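Local coordinates for protein putative P450-like enzyme (Streptomyces himastatinicus ATCC 53653, PDB 5Z9J) that probably acts as a heme-dependent cytochrome P450 monooxygenase, using iron held in the porphyrin to activate molecular oxygen for the oxidation of an organic substrate, at residues A[57-60]-A[64-67]; A[100-105]-A[135-140]; A[188-193]-A[222-227]; A[248-253]-A[362-367]; A[254-259]-A[278-283]. All coordinates share one frame; numbering follows the deposited sequence.

Contact 1: residues A[57-60]-A[64-67]; sequences DTMR and IKLD
The flat carbonyl group of Arg60 is met by the ammonium of Lys65: NZ lies 3.0 Å from Arg60 O, tilted 26° from the carbonyl plane, and makes a hydrogen bond. On its way there the lysine runs extended beyond CG and passes beside the carbonyl of Met59, its CD 3.5 Å from Met59 O. The second polar link involves the peptide N-H of Leu66, which points at Met59 SD. Leu66 N is 3.3 Å from the sulfur with an N-H...S angle of 166°, straight but weak, as expected of a thioether acceptor. Both segments belong to the loop that follows strand 54-55 and leads to helix 68-71, the region between helices B and C of the P450 fold; the contact closes this loop on itself across three intervening residues. Met59 reaches its partners with CG anti to the backbone N, and the bend at chi3 (66°) turns the methyl toward the backbone of 64-67, where CE comes 3.4 Å from Leu66 O. Apolar packing accompanies the weak bond, with Met59 SD 4.0 Å from Leu66 CB and the two side chains meeting at about a right angle. With an alanine here in place of Met59, the sulfur and methyl are gone, which is likely to leave the Leu66 N-H without this acceptor and open a gap beside Leu66 CB. Arg60 sends its guanidinium the other way, into a salt bridge with Asp305, while Leu66 also packs on Leu179 of helix 172-202 and on Val71.

Contact 2: residues A[100-105]-A[135-140]; sequences AKMESR and LIMISD
Apolar contact is made by two bent methionines, Met102 and Met137, whose side chains run antiparallel alongside one another. The methyl CE of Met137 does the touching: it lies 3.7 Å from Met102 SD, 3.9 Å from Met102 CB and 3.3 Å from Met102 O. Met137 is folded at chi2 (-62°) and again at chi3, which carries its methyl against the backbone of the facing helix where the two helical segments come nearest, 7.2 Å between Met102 CA and Met137 CA. The two helices, 96-116 and 132-142, correspond to helices D and E of the P450 fold, and Met137 also packs on Leu352 and Glu356 of helix 350-367. The charged contact is of another kind. Arg105 lays its guanidinium against Asp140, whose CB is 3.4 Å from Arg105 NH1. Asp140 OD2 sits 4.2 Å above the guanidinium plane of Arg105, over its centre, where no N-H points, so only the opposite charges attract. Lys101 CE lies over the rim of the opposite face and Met102 CE at the edge, in plane, while Asp140 finds its strong partner in a salt bridge from OD1 to Arg149. The third link is solvent-mediated: a water accepts from Lys101 NZ and donates to Asp140 O at 2.9 Å, bridging the two helices; Lys101 NZ also bonds to Glu206 O.

Contact 3: residues A[188-193]-A[222-227]; sequences EMRDYW and LNDSQI
Arg190 holds CG anti to its backbone N (chi1 -172°), which brings that carbon to 3.8 Å from Asp224 CB, the closest approach of the pair. Asp224 in turn sets its carboxylate carbon beside its own N (chi1 -67°), and this swings the acid group toward the arginine. A further bend at chi3 folds the arginine, leaving Asp224 OD2 at the edge of the guanidinium, near its plane, but 4.3 Å from Arg190 NH1. Opposite charges therefore face each other beyond salt-bridge distance, and Asp224 OD1 has a weak hydrogen bond to His194. Here the long helix 172-202, helix G of the P450 fold, passes the first turn of helix 224-238, where the long central helix of that fold begins. That turn is fixed by a capping box: Gln226 N donates to Asn223 OD1 at 2.7 Å, nearly along the C=O axis, and Asn223 N returns a bond to Gln226 OE1 at 3.1 Å, in the carbonyl plane and on a lone pair. One turn further along each helix, the packing becomes apolar, with Trp193 CB 4.3 Å from Ile227 CG2. The indole itself leads away from Ile227, and Tyr192 CD2 lies 3.7 Å above its plane, over the centre.

Contact 4: residues A[248-253]-A[362-367]; sequences NTMLCL and EILLDR
The turn carrying Met250, which meets Leu364 and Leu365, is closed by the backbone bond from Cys252 N to Asn248 O, 2.8 Å. Helix 240-255 forms part of the long central helix of the P450 fold and helix 350-367 is helix L, which follows the cysteine that ligates the heme iron; here the C-terminal parts of both pack together. Their short segments cross at 47° between N-to-C directions, with axes no nearer than 11.8 Å. That is a wide separation, and purely apolar side chains fill it. Met250 does most of the bridging: its CG approaches Leu364 CD1 at 4.0 Å, and bends at chi2 and chi3 (-63°) curl the chain so that its methyl CE meets Leu364 CB, also at 4.0 Å. Thr249 OG1 bonds to both Leu245 O and Ser277 OG, linking segment 248-253 to helix 270-280. Val263 and Arg264 of helix 257-265 pack on Leu365. Leu365 receives two neighbours on a single methyl, CD2, which lies 4.4 Å from Met250 CE and 4.5 Å from Leu253 CD1.

Contact 5: residues A[254-259]-A[278-283]; sequences DAFSDQ and MRYMSP
Aromatic contact carries this pairing: Phe256 directs the edge of its ring toward the face of Tyr280 in an offset edge-to-face (T-shaped) arrangement. The planes stand at 87°, and the centroids are 5.8 Å apart. The touching atom is Phe256 CZ, 3.5 Å from Tyr280 OH and 4.0 Å from Tyr280 CZ, which places the phenylalanine near the hydroxyl end of the tyrosine; Tyr280 OH in turn lies at the phenylalanine edge, near that ring's plane. The two side chains come from opposite directions across a wide backbone separation, 12.5 Å between Phe256 CA and Tyr280 CA. Tyr280 spans much of it because its ring stands anti to the backbone N (chi1 -179°). Apolar packing adds Ala255 CB over one face of the Phe256 ring, at 4.1 Å above the plane. Polar bonds hold the flanking turns separately. Ser282 OG donates to Met278 O at 2.6 Å, approaching almost in line with the carbonyl, and ties down the backbone where it leaves the helix. On the other segment Gln259 NE2 reaches Asp258 OD2, also at 2.6 Å, from above the carboxylate plane. Arg317 makes a cation-pi contact with Tyr280; separately, Arg279 makes one with Phe322. Arg279 also forms a salt bridge with Glu276, the intra-helical pair of the ExxR motif of P450 helix K. Phe328 meets both rings of the pair, and Phe256 sits at the break between helices 240-255 and 257-265, facing the C-terminal end of helix 270-280.

In the fold
Contacts 4 and 5 form one continuous region: their centres are 11 Å apart, both use helix 240-255, and Cys252 SG lies 4.0 Å from Tyr280 CD2. The segments of contact 5 fall between those of contact 4 in sequence. Contact 1 lies across the chain's centre from this pair, about 40 Å from contact 4 between centres. Contact 3 comes within about 7 Å of contacts 1 and 2 at the nearest atoms without touching either. Around the heme, contact 2 is nearest, the Met137 side chain being about 8 Å away and Ile138 touching the porphyrin; the side chains nearest it in the other contacts are about 12 to 13 Å off.

Contact 1: residues A[57-60]-A[64-67]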
# COMPACT_ATOMS: atom_id res chain seq x y z
N ASP A 57 -2.53 -9.41 13.97
CA ASP A 57 -3.22 -8.57 14.97
C ASP A 57 -2.19 -7.97 15.91
O ASP A 57 -2.06 -8.41 17.05
CB ASP A 57 -4.27 -9.37 15.74
CG ASP A 57 -5.05 -8.50 16.73
OD1 ASP A 57 -4.95 -7.26 16.67
OD2 ASP A 57 -5.74 -9.06 17.60
N THR A 58 -1.45 -6.97 15.44
CA THR A 58 -0.33 -6.44 16.21
C THR A 58 -0.74 -5.63 17.44
O THR A 58 0.03 -5.51 18.41
CB THR A 58 0.57 -5.56 15.32
OG1 THR A 58 -0.24 -4.58 14.65
CG2 THR A 58 1.30 -6.42 14.26
N MET A 59 -1.96 -5.09 17.41
CA MET A 59 -2.53 -4.32 18.52
C MET A 59 -2.70 -5.17 19.78
O MET A 59 -2.85 -4.65 20.90
CB MET A 59 -3.89 -3.70 18.13
CG MET A 59 -4.42 -2.68 19.13
SD MET A 59 -5.97 -1.82 18.70
CE MET A 59 -7.17 -3.16 18.72
N ARG A 60 -2.75 -6.48 19.60
CA ARG A 60 -2.79 -7.39 20.75
C ARG A 60 -1.64 -7.08 21.74
O ARG A 60 -1.79 -7.24 22.94
CB ARG A 60 -2.73 -8.86 20.29
CG ARG A 60 -2.74 -9.86 21.46
CD ARG A 60 -2.72 -11.34 21.03
NE ARG A 60 -1.41 -11.75 20.48
CZ ARG A 60 -0.40 -12.24 21.21
NH1 ARG A 60 -0.53 -12.34 22.52
NH2 ARG A 60 0.75 -12.60 20.65
N ILE A 64 -2.19 -0.34 25.54
CA ILE A 64 -3.50 0.33 25.40
C ILE A 64 -4.04 0.02 24.02
O ILE A 64 -3.34 0.13 23.03
CB ILE A 64 -3.41 1.86 25.60
CG1 ILE A 64 -2.89 2.19 27.00
CG2 ILE A 64 -4.75 2.52 25.36
CD1 ILE A 64 -2.63 3.68 27.20
N LYS A 65 -5.30 -0.37 23.95
CA LYS A 65 -5.88 -0.93 22.74
C LYS A 65 -7.21 -0.28 22.41
O LYS A 65 -7.87 0.25 23.29
CB LYS A 65 -6.12 -2.43 22.92
CG LYS A 65 -4.96 -3.20 23.50
CD LYS A 65 -5.25 -4.68 23.45
CE LYS A 65 -4.17 -5.44 24.15
NZ LYS A 65 -4.48 -6.89 24.19
N LEU A 66 -7.63 -0.39 21.15
CA LEU A 66 -9.01 -0.04 20.86
C LEU A 66 -9.91 -1.23 21.11
O LEU A 66 -9.47 -2.39 21.05
CB LEU A 66 -9.20 0.41 19.42
CG LEU A 66 -8.54 1.72 19.01
CD1 LEU A 66 -8.26 1.80 17.51
CD2 LEU A 66 -9.47 2.83 19.45
N ASP A 67 -11.17 -0.93 21.41
CA ASP A 67 -12.14 -1.97 21.64
C ASP A 67 -12.33 -2.70 20.33
O ASP A 67 -12.27 -2.09 19.25
CB ASP A 67 -13.48 -1.41 22.14
CG ASP A 67 -14.56 -2.49 22.34
OD1 ASP A 67 -14.26 -3.58 22.85
OD2 ASP A 67 -15.75 -2.23 21.99

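Contact 2: residues A[100-105]-A[135-140]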
# COMPACT_ATOMS: atom_id res chain seq x y z
N ALA A 100 -14.71 -4.81 -14.62
CA ALA A 100 -14.86 -4.36 -16.00
C ALA A 100 -15.15 -2.87 -16.06
O ALA A 100 -14.51 -2.13 -16.81
CB ALA A 100 -15.98 -5.12 -16.66
N LYS A 101 -16.10 -2.45 -15.24
CA LYS A 101 -16.48 -1.05 -15.15
C LYS A 101 -15.27 -0.22 -14.73
O LYS A 101 -15.04 0.86 -15.30
CB LYS A 101 -17.66 -0.88 -14.19
CG LYS A 101 -18.00 0.57 -13.80
CD LYS A 101 -19.20 0.60 -12.82
CE LYS A 101 -19.45 2.00 -12.24
NZ LYS A 101 -20.54 2.03 -11.20
N MET A 102 -14.48 -0.72 -13.78
CA MET A 102 -13.30 0.03 -13.37
C MET A 102 -12.30 0.20 -14.51
O MET A 102 -11.85 1.32 -14.79
CB MET A 102 -12.63 -0.64 -12.16
CG MET A 102 -13.19 -0.24 -10.82
SD MET A 102 -13.63 1.52 -10.73
CE MET A 102 -15.37 1.52 -11.18
N GLU A 103 -11.99 -0.88 -15.22
CA GLU A 103 -11.01 -0.73 -16.29
C GLU A 103 -11.62 0.07 -17.43
O GLU A 103 -10.90 0.72 -18.19
CB GLU A 103 -10.49 -2.08 -16.79
CG GLU A 103 -9.43 -1.93 -17.91
CD GLU A 103 -8.93 -3.26 -18.49
OE1 GLU A 103 -9.43 -4.34 -18.09
OE2 GLU A 103 -8.03 -3.23 -19.36
N SER A 104 -12.94 0.08 -17.56
CA SER A 104 -13.52 0.91 -18.60
C SER A 104 -13.33 2.37 -18.25
O SER A 104 -13.30 3.20 -19.14
CB SER A 104 -15.01 0.60 -18.85
OG SER A 104 -15.88 1.24 -17.93
N ARG A 105 -13.22 2.70 -16.96
CA ARG A 105 -13.18 4.11 -16.56
C ARG A 105 -11.80 4.72 -16.40
O ARG A 105 -11.65 5.96 -16.47
CB ARG A 105 -13.92 4.29 -15.21
CG ARG A 105 -15.40 3.97 -15.22
CD ARG A 105 -15.94 3.99 -13.80
NE ARG A 105 -16.97 4.98 -13.55
CZ ARG A 105 -17.63 5.09 -12.39
NH1 ARG A 105 -17.34 4.26 -11.38
NH2 ARG A 105 -18.57 6.01 -12.22
N LEU A 135 -6.82 7.32 -5.93
CA LEU A 135 -7.82 7.84 -5.02
C LEU A 135 -9.19 7.92 -5.73
O LEU A 135 -10.22 7.53 -5.18
CB LEU A 135 -7.43 9.21 -4.48
CG LEU A 135 -8.57 9.71 -3.56
CD1 LEU A 135 -8.80 8.68 -2.43
CD2 LEU A 135 -8.36 11.09 -3.01
N ILE A 136 -9.20 8.48 -6.93
CA ILE A 136 -10.42 8.60 -7.70
C ILE A 136 -11.05 7.22 -8.02
O ILE A 136 -12.28 7.04 -7.89
CB ILE A 136 -10.21 9.39 -8.98
CG1 ILE A 136 -9.94 10.86 -8.65
CG2 ILE A 136 -11.44 9.32 -9.90
CD1 ILE A 136 -9.50 11.69 -9.86
N MET A 137 -10.21 6.27 -8.41
CA MET A 137 -10.64 4.92 -8.76
C MET A 137 -11.32 4.22 -7.62
O MET A 137 -12.30 3.49 -7.82
CB MET A 137 -9.45 4.07 -9.24
CG MET A 137 -8.91 4.44 -10.61
SD MET A 137 -10.11 4.24 -11.96
CE MET A 137 -10.29 2.46 -12.08
N ILE A 138 -10.75 4.36 -6.42
CA ILE A 138 -11.33 3.69 -5.27
C ILE A 138 -12.60 4.43 -4.85
O ILE A 138 -13.54 3.81 -4.45
CB ILE A 138 -10.38 3.60 -4.10
CG1 ILE A 138 -9.11 2.80 -4.52
CG2 ILE A 138 -11.01 2.81 -2.99
CD1 ILE A 138 -8.07 2.77 -3.43
N SER A 139 -12.59 5.74 -4.97
CA SER A 139 -13.77 6.53 -4.58
C SER A 139 -14.95 6.13 -5.45
O SER A 139 -16.01 5.81 -4.92
CB SER A 139 -13.46 8.02 -4.68
OG SER A 139 -12.34 8.35 -3.87
N ASP A 140 -14.73 6.02 -6.75
CA ASP A 140 -15.77 5.60 -7.67
C ASP A 140 -16.19 4.16 -7.37
O ASP A 140 -17.38 3.87 -7.34
CB ASP A 140 -15.29 5.66 -9.12
CG ASP A 140 -15.10 7.06 -9.60
OD1 ASP A 140 -15.56 7.98 -8.90
OD2 ASP A 140 -14.46 7.26 -10.65
O HOH W 1 -18.29 1.81 -9.14

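Contact 3: residues A[188-193]-A[222-227]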
# COMPACT_ATOMS: atom_id res chain seq x y z
N GLU A 188 -15.77 9.46 12.97
CA GLU A 188 -16.21 10.31 11.88
C GLU A 188 -16.45 9.52 10.61
O GLU A 188 -17.46 9.71 9.93
CB GLU A 188 -15.19 11.42 11.62
CG GLU A 188 -15.50 12.23 10.37
CD GLU A 188 -14.46 13.29 10.07
OE1 GLU A 188 -13.72 13.71 10.98
OE2 GLU A 188 -14.37 13.68 8.89
N MET A 189 -15.58 8.58 10.34
CA MET A 189 -15.76 7.69 9.21
C MET A 189 -16.94 6.76 9.36
O MET A 189 -17.65 6.50 8.40
CB MET A 189 -14.49 6.86 9.00
CG MET A 189 -13.26 7.71 8.91
SD MET A 189 -11.81 6.86 8.23
CE MET A 189 -11.02 6.31 9.72
N ARG A 190 -17.14 6.26 10.57
CA ARG A 190 -18.21 5.33 10.81
C ARG A 190 -19.53 6.06 10.52
O ARG A 190 -20.40 5.50 9.88
CB ARG A 190 -18.19 4.81 12.23
CG ARG A 190 -19.19 3.68 12.45
CD ARG A 190 -19.69 3.65 13.87
NE ARG A 190 -19.70 5.00 14.41
CZ ARG A 190 -20.77 5.80 14.42
NH1 ARG A 190 -21.93 5.38 13.91
NH2 ARG A 190 -20.68 7.02 14.94
N ASP A 191 -19.60 7.32 10.91
CA ASP A 191 -20.86 8.05 10.73
C ASP A 191 -21.00 8.46 9.28
O ASP A 191 -22.10 8.53 8.76
CB ASP A 191 -20.90 9.29 11.61
N TYR A 192 -19.87 8.54 8.58
CA TYR A 192 -19.92 8.78 7.16
C TYR A 192 -20.45 7.56 6.41
O TYR A 192 -21.48 7.65 5.69
CB TYR A 192 -18.55 9.14 6.61
CG TYR A 192 -18.54 9.27 5.12
CD1 TYR A 192 -18.95 10.45 4.52
CD2 TYR A 192 -18.11 8.22 4.31
CE1 TYR A 192 -18.94 10.60 3.16
CE2 TYR A 192 -18.10 8.36 2.93
CZ TYR A 192 -18.52 9.56 2.36
OH TYR A 192 -18.52 9.73 1.01
N TRP A 193 -19.80 6.41 6.63
CA TRP A 193 -20.22 5.20 5.94
C TRP A 193 -21.65 4.83 6.34
O TRP A 193 -22.40 4.29 5.52
CB TRP A 193 -19.24 4.07 6.20
CG TRP A 193 -17.92 4.41 5.56
CD1 TRP A 193 -16.76 4.63 6.20
CD2 TRP A 193 -17.64 4.56 4.14
NE1 TRP A 193 -15.76 4.94 5.29
CE2 TRP A 193 -16.27 4.89 4.02
CE3 TRP A 193 -18.41 4.46 2.98
CZ2 TRP A 193 -15.65 5.12 2.79
CZ3 TRP A 193 -17.80 4.70 1.75
CH2 TRP A 193 -16.42 5.00 1.67
N LEU A 222 -23.65 -6.80 7.66
CA LEU A 222 -22.61 -6.02 8.30
C LEU A 222 -23.15 -4.75 8.91
O LEU A 222 -24.09 -4.14 8.41
CB LEU A 222 -21.50 -5.63 7.31
CG LEU A 222 -20.66 -6.73 6.66
CD1 LEU A 222 -21.48 -7.62 5.76
CD2 LEU A 222 -19.50 -6.13 5.86
N ASN A 223 -22.53 -4.38 10.02
CA ASN A 223 -22.84 -3.13 10.67
C ASN A 223 -22.00 -1.97 10.16
O ASN A 223 -21.18 -2.13 9.25
CB ASN A 223 -22.69 -3.29 12.19
CG ASN A 223 -21.32 -3.78 12.61
OD1 ASN A 223 -20.29 -3.35 12.09
ND2 ASN A 223 -21.31 -4.68 13.58
N ASP A 224 -22.21 -0.80 10.76
CA ASP A 224 -21.56 0.40 10.27
C ASP A 224 -20.08 0.30 10.48
O ASP A 224 -19.31 0.74 9.63
CB ASP A 224 -22.09 1.63 11.00
CG ASP A 224 -23.53 1.92 10.71
OD1 ASP A 224 -24.02 1.54 9.63
OD2 ASP A 224 -24.19 2.50 11.59
N SER A 225 -19.67 -0.32 11.59
CA SER A 225 -18.26 -0.42 11.90
C SER A 225 -17.54 -1.39 10.94
O SER A 225 -16.43 -1.13 10.46
CB SER A 225 -18.07 -0.82 13.37
OG SER A 225 -16.70 -0.84 13.73
N GLN A 226 -18.19 -2.49 10.61
CA GLN A 226 -17.61 -3.41 9.65
C GLN A 226 -17.46 -2.77 8.27
O GLN A 226 -16.41 -2.89 7.63
CB GLN A 226 -18.45 -4.67 9.56
CG GLN A 226 -18.37 -5.50 10.84
CD GLN A 226 -19.27 -6.72 10.83
OE1 GLN A 226 -20.49 -6.61 10.65
NE2 GLN A 226 -18.66 -7.89 10.99
N ILE A 227 -18.52 -2.13 7.80
CA ILE A 227 -18.50 -1.46 6.51
C ILE A 227 -17.48 -0.32 6.49
O ILE A 227 -16.74 -0.18 5.53
CB ILE A 227 -19.90 -0.96 6.16
CG1 ILE A 227 -20.79 -2.17 5.88
CG2 ILE A 227 -19.86 0.03 4.96
CD1 ILE A 227 -22.23 -1.83 5.57

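Contact 4: residues A[248-253]-A[362-367]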
# COMPACT_ATOMS: atom_id res chain seq x y z
N ASN A 248 7.24 6.06 -8.60
CA ASN A 248 8.56 5.36 -8.52
C ASN A 248 8.97 4.86 -9.86
O ASN A 248 10.15 4.96 -10.26
CB ASN A 248 8.49 4.15 -7.61
CG ASN A 248 8.29 4.51 -6.18
OD1 ASN A 248 8.42 5.66 -5.78
ND2 ASN A 248 7.91 3.53 -5.40
N THR A 249 7.98 4.32 -10.58
CA THR A 249 8.24 3.73 -11.88
C THR A 249 8.74 4.78 -12.90
O THR A 249 9.78 4.56 -13.57
CB THR A 249 7.02 2.96 -12.44
OG1 THR A 249 6.66 1.87 -11.56
CG2 THR A 249 7.34 2.44 -13.82
N MET A 250 8.08 5.93 -12.97
CA MET A 250 8.55 6.99 -13.83
C MET A 250 9.91 7.52 -13.37
O MET A 250 10.72 7.90 -14.21
CB MET A 250 7.55 8.16 -13.86
CG MET A 250 6.15 7.73 -14.26
SD MET A 250 6.03 6.69 -15.75
CE MET A 250 6.68 7.78 -17.02
N LEU A 251 10.16 7.58 -12.06
CA LEU A 251 11.46 8.01 -11.54
C LEU A 251 12.58 7.06 -11.95
O LEU A 251 13.68 7.50 -12.30
CB LEU A 251 11.44 8.11 -10.03
CG LEU A 251 12.81 8.30 -9.40
CD1 LEU A 251 13.37 9.68 -9.73
CD2 LEU A 251 12.77 8.11 -7.88
N CYS A 252 12.30 5.77 -11.86
CA CYS A 252 13.27 4.74 -12.24
C CYS A 252 13.61 4.69 -13.77
O CYS A 252 14.75 4.46 -14.19
CB CYS A 252 12.76 3.38 -11.72
SG CYS A 252 12.93 3.22 -9.93
N LEU A 253 12.59 4.86 -14.60
CA LEU A 253 12.74 5.01 -16.03
C LEU A 253 13.63 6.22 -16.37
O LEU A 253 14.44 6.17 -17.29
CB LEU A 253 11.36 5.20 -16.68
CG LEU A 253 10.46 3.97 -16.75
CD1 LEU A 253 9.11 4.36 -17.30
CD2 LEU A 253 11.05 2.94 -17.63
N GLU A 362 1.62 3.67 -19.42
CA GLU A 362 1.45 3.62 -20.85
C GLU A 362 1.00 4.97 -21.37
O GLU A 362 1.52 5.46 -22.37
CB GLU A 362 0.44 2.54 -21.24
CG GLU A 362 1.02 1.15 -21.16
CD GLU A 362 -0.02 0.10 -21.48
OE1 GLU A 362 -1.26 0.39 -21.45
OE2 GLU A 362 0.39 -1.04 -21.76
N ILE A 363 -0.01 5.55 -20.72
CA ILE A 363 -0.50 6.79 -21.22
C ILE A 363 0.49 7.95 -20.98
O ILE A 363 0.64 8.81 -21.84
CB ILE A 363 -1.90 7.11 -20.64
CG1 ILE A 363 -2.90 6.18 -21.31
CG2 ILE A 363 -2.28 8.56 -20.93
CD1 ILE A 363 -4.34 6.29 -20.76
N LEU A 364 1.24 7.94 -19.87
CA LEU A 364 2.30 8.92 -19.68
C LEU A 364 3.34 8.79 -20.78
O LEU A 364 3.84 9.80 -21.29
CB LEU A 364 2.97 8.80 -18.28
CG LEU A 364 2.12 9.46 -17.14
CD1 LEU A 364 2.75 9.25 -15.75
CD2 LEU A 364 1.99 10.95 -17.41
N LEU A 365 3.68 7.57 -21.15
CA LEU A 365 4.70 7.37 -22.21
C LEU A 365 4.31 7.89 -23.61
O LEU A 365 5.17 8.32 -24.39
CB LEU A 365 5.04 5.90 -22.33
CG LEU A 365 5.82 5.27 -21.18
CD1 LEU A 365 6.06 3.82 -21.48
CD2 LEU A 365 7.14 6.00 -20.97
N ASP A 366 3.01 7.80 -23.91
CA ASP A 366 2.45 8.14 -25.21
C ASP A 366 2.12 9.62 -25.33
O ASP A 366 2.36 10.21 -26.37
CB ASP A 366 1.25 7.25 -25.50
CG ASP A 366 1.64 5.84 -25.89
OD1 ASP A 366 2.83 5.61 -26.34
OD2 ASP A 366 0.78 4.94 -25.71
N ARG A 367 1.49 10.18 -24.29
CA ARG A 367 1.12 11.58 -24.27
C ARG A 367 2.28 12.52 -23.90
O ARG A 367 2.35 13.64 -24.41
CB ARG A 367 0.01 11.83 -23.24
CG ARG A 367 -1.24 11.07 -23.46
CD ARG A 367 -2.46 11.62 -22.65
NE ARG A 367 -2.55 13.08 -22.62
CZ ARG A 367 -3.61 13.77 -22.17
NH1 ARG A 367 -4.71 13.13 -21.80
NH2 ARG A 367 -3.59 15.10 -22.14

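Contact 5: residues A[254-259]-A[278-283]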
# COMPACT_ATOMS: atom_id res chain seq x y z
N ASP A 254 13.37 7.35 -15.71
CA ASP A 254 14.20 8.53 -15.91
C ASP A 254 15.64 8.24 -15.52
O ASP A 254 16.57 8.67 -16.19
CB ASP A 254 13.67 9.71 -15.11
CG ASP A 254 14.50 10.98 -15.31
OD1 ASP A 254 14.12 11.83 -16.12
OD2 ASP A 254 15.55 11.12 -14.63
N ALA A 255 15.81 7.53 -14.42
CA ALA A 255 17.13 7.27 -13.87
C ALA A 255 17.90 6.24 -14.70
O ALA A 255 19.10 6.38 -14.92
CB ALA A 255 16.98 6.79 -12.43
N PHE A 256 17.20 5.21 -15.17
CA PHE A 256 17.82 4.13 -15.94
C PHE A 256 17.42 4.15 -17.40
O PHE A 256 16.59 3.34 -17.85
CB PHE A 256 17.45 2.80 -15.30
CG PHE A 256 17.59 2.82 -13.82
CD1 PHE A 256 18.83 3.07 -13.24
CD2 PHE A 256 16.55 2.49 -13.01
CE1 PHE A 256 18.99 3.10 -11.87
CE2 PHE A 256 16.70 2.51 -11.64
CZ PHE A 256 17.91 2.81 -11.07
N SER A 257 18.05 5.06 -18.13
CA SER A 257 17.68 5.34 -19.51
C SER A 257 17.80 4.11 -20.41
O SER A 257 17.10 4.02 -21.42
CB SER A 257 18.51 6.49 -20.09
OG SER A 257 19.89 6.15 -20.15
N ASP A 258 18.71 3.19 -20.07
CA ASP A 258 18.81 1.92 -20.79
C ASP A 258 17.52 1.13 -20.64
O ASP A 258 16.99 0.56 -21.61
CB ASP A 258 20.00 1.08 -20.30
CG ASP A 258 19.90 0.66 -18.82
OD1 ASP A 258 19.66 1.50 -17.93
OD2 ASP A 258 19.99 -0.55 -18.53
N GLN A 259 17.00 1.07 -19.44
CA GLN A 259 15.75 0.35 -19.20
C GLN A 259 14.57 1.09 -19.83
O GLN A 259 13.63 0.49 -20.34
CB GLN A 259 15.52 0.18 -17.71
CG GLN A 259 16.57 -0.62 -17.03
CD GLN A 259 16.80 -1.95 -17.75
OE1 GLN A 259 15.89 -2.77 -17.88
NE2 GLN A 259 18.00 -2.16 -18.24
N MET A 278 8.11 -2.59 -8.08
CA MET A 278 7.70 -3.05 -6.75
C MET A 278 8.84 -3.77 -6.03
O MET A 278 9.07 -3.60 -4.85
CB MET A 278 6.45 -3.93 -6.87
CG MET A 278 5.14 -3.03 -7.03
SD MET A 278 3.67 -4.07 -6.91
CE MET A 278 3.72 -4.82 -8.48
N ARG A 279 9.60 -4.55 -6.77
CA ARG A 279 10.68 -5.25 -6.08
C ARG A 279 11.70 -4.24 -5.55
O ARG A 279 11.98 -4.23 -4.36
CB ARG A 279 11.35 -6.24 -7.03
CG ARG A 279 12.38 -7.09 -6.31
CD ARG A 279 13.20 -7.80 -7.35
NE ARG A 279 13.97 -6.93 -8.24
CZ ARG A 279 15.17 -6.42 -7.94
NH1 ARG A 279 15.73 -6.66 -6.75
NH2 ARG A 279 15.81 -5.67 -8.83
N TYR A 280 12.08 -3.32 -6.44
CA TYR A 280 13.21 -2.40 -6.27
C TYR A 280 12.95 -1.21 -5.36
O TYR A 280 13.85 -0.73 -4.65
CB TYR A 280 13.65 -1.91 -7.67
CG TYR A 280 14.81 -0.98 -7.71
CD1 TYR A 280 16.10 -1.47 -7.83
CD2 TYR A 280 14.63 0.41 -7.60
CE1 TYR A 280 17.18 -0.63 -7.86
CE2 TYR A 280 15.73 1.27 -7.64
CZ TYR A 280 17.01 0.72 -7.77
OH TYR A 280 18.13 1.49 -7.80
N MET A 281 11.71 -0.70 -5.36
CA MET A 281 11.36 0.41 -4.52
C MET A 281 9.93 0.14 -4.04
O MET A 281 8.96 0.57 -4.67
CB MET A 281 11.49 1.74 -5.31
CG MET A 281 11.27 3.07 -4.49
SD MET A 281 11.52 4.56 -5.53
CE MET A 281 13.21 4.21 -6.01
N SER A 282 9.83 -0.60 -2.93
CA SER A 282 8.62 -1.27 -2.57
C SER A 282 7.70 -0.27 -1.85
O SER A 282 8.04 0.17 -0.75
CB SER A 282 8.97 -2.50 -1.72
OG SER A 282 9.95 -3.31 -2.41
N PRO A 283 6.57 0.12 -2.48
CA PRO A 283 5.69 1.08 -1.79
C PRO A 283 5.33 0.71 -0.36
O PRO A 283 5.30 1.56 0.55
CB PRO A 283 4.43 1.11 -2.69
CG PRO A 283 4.90 0.79 -4.02
CD PRO A 283 6.06 -0.21 -3.83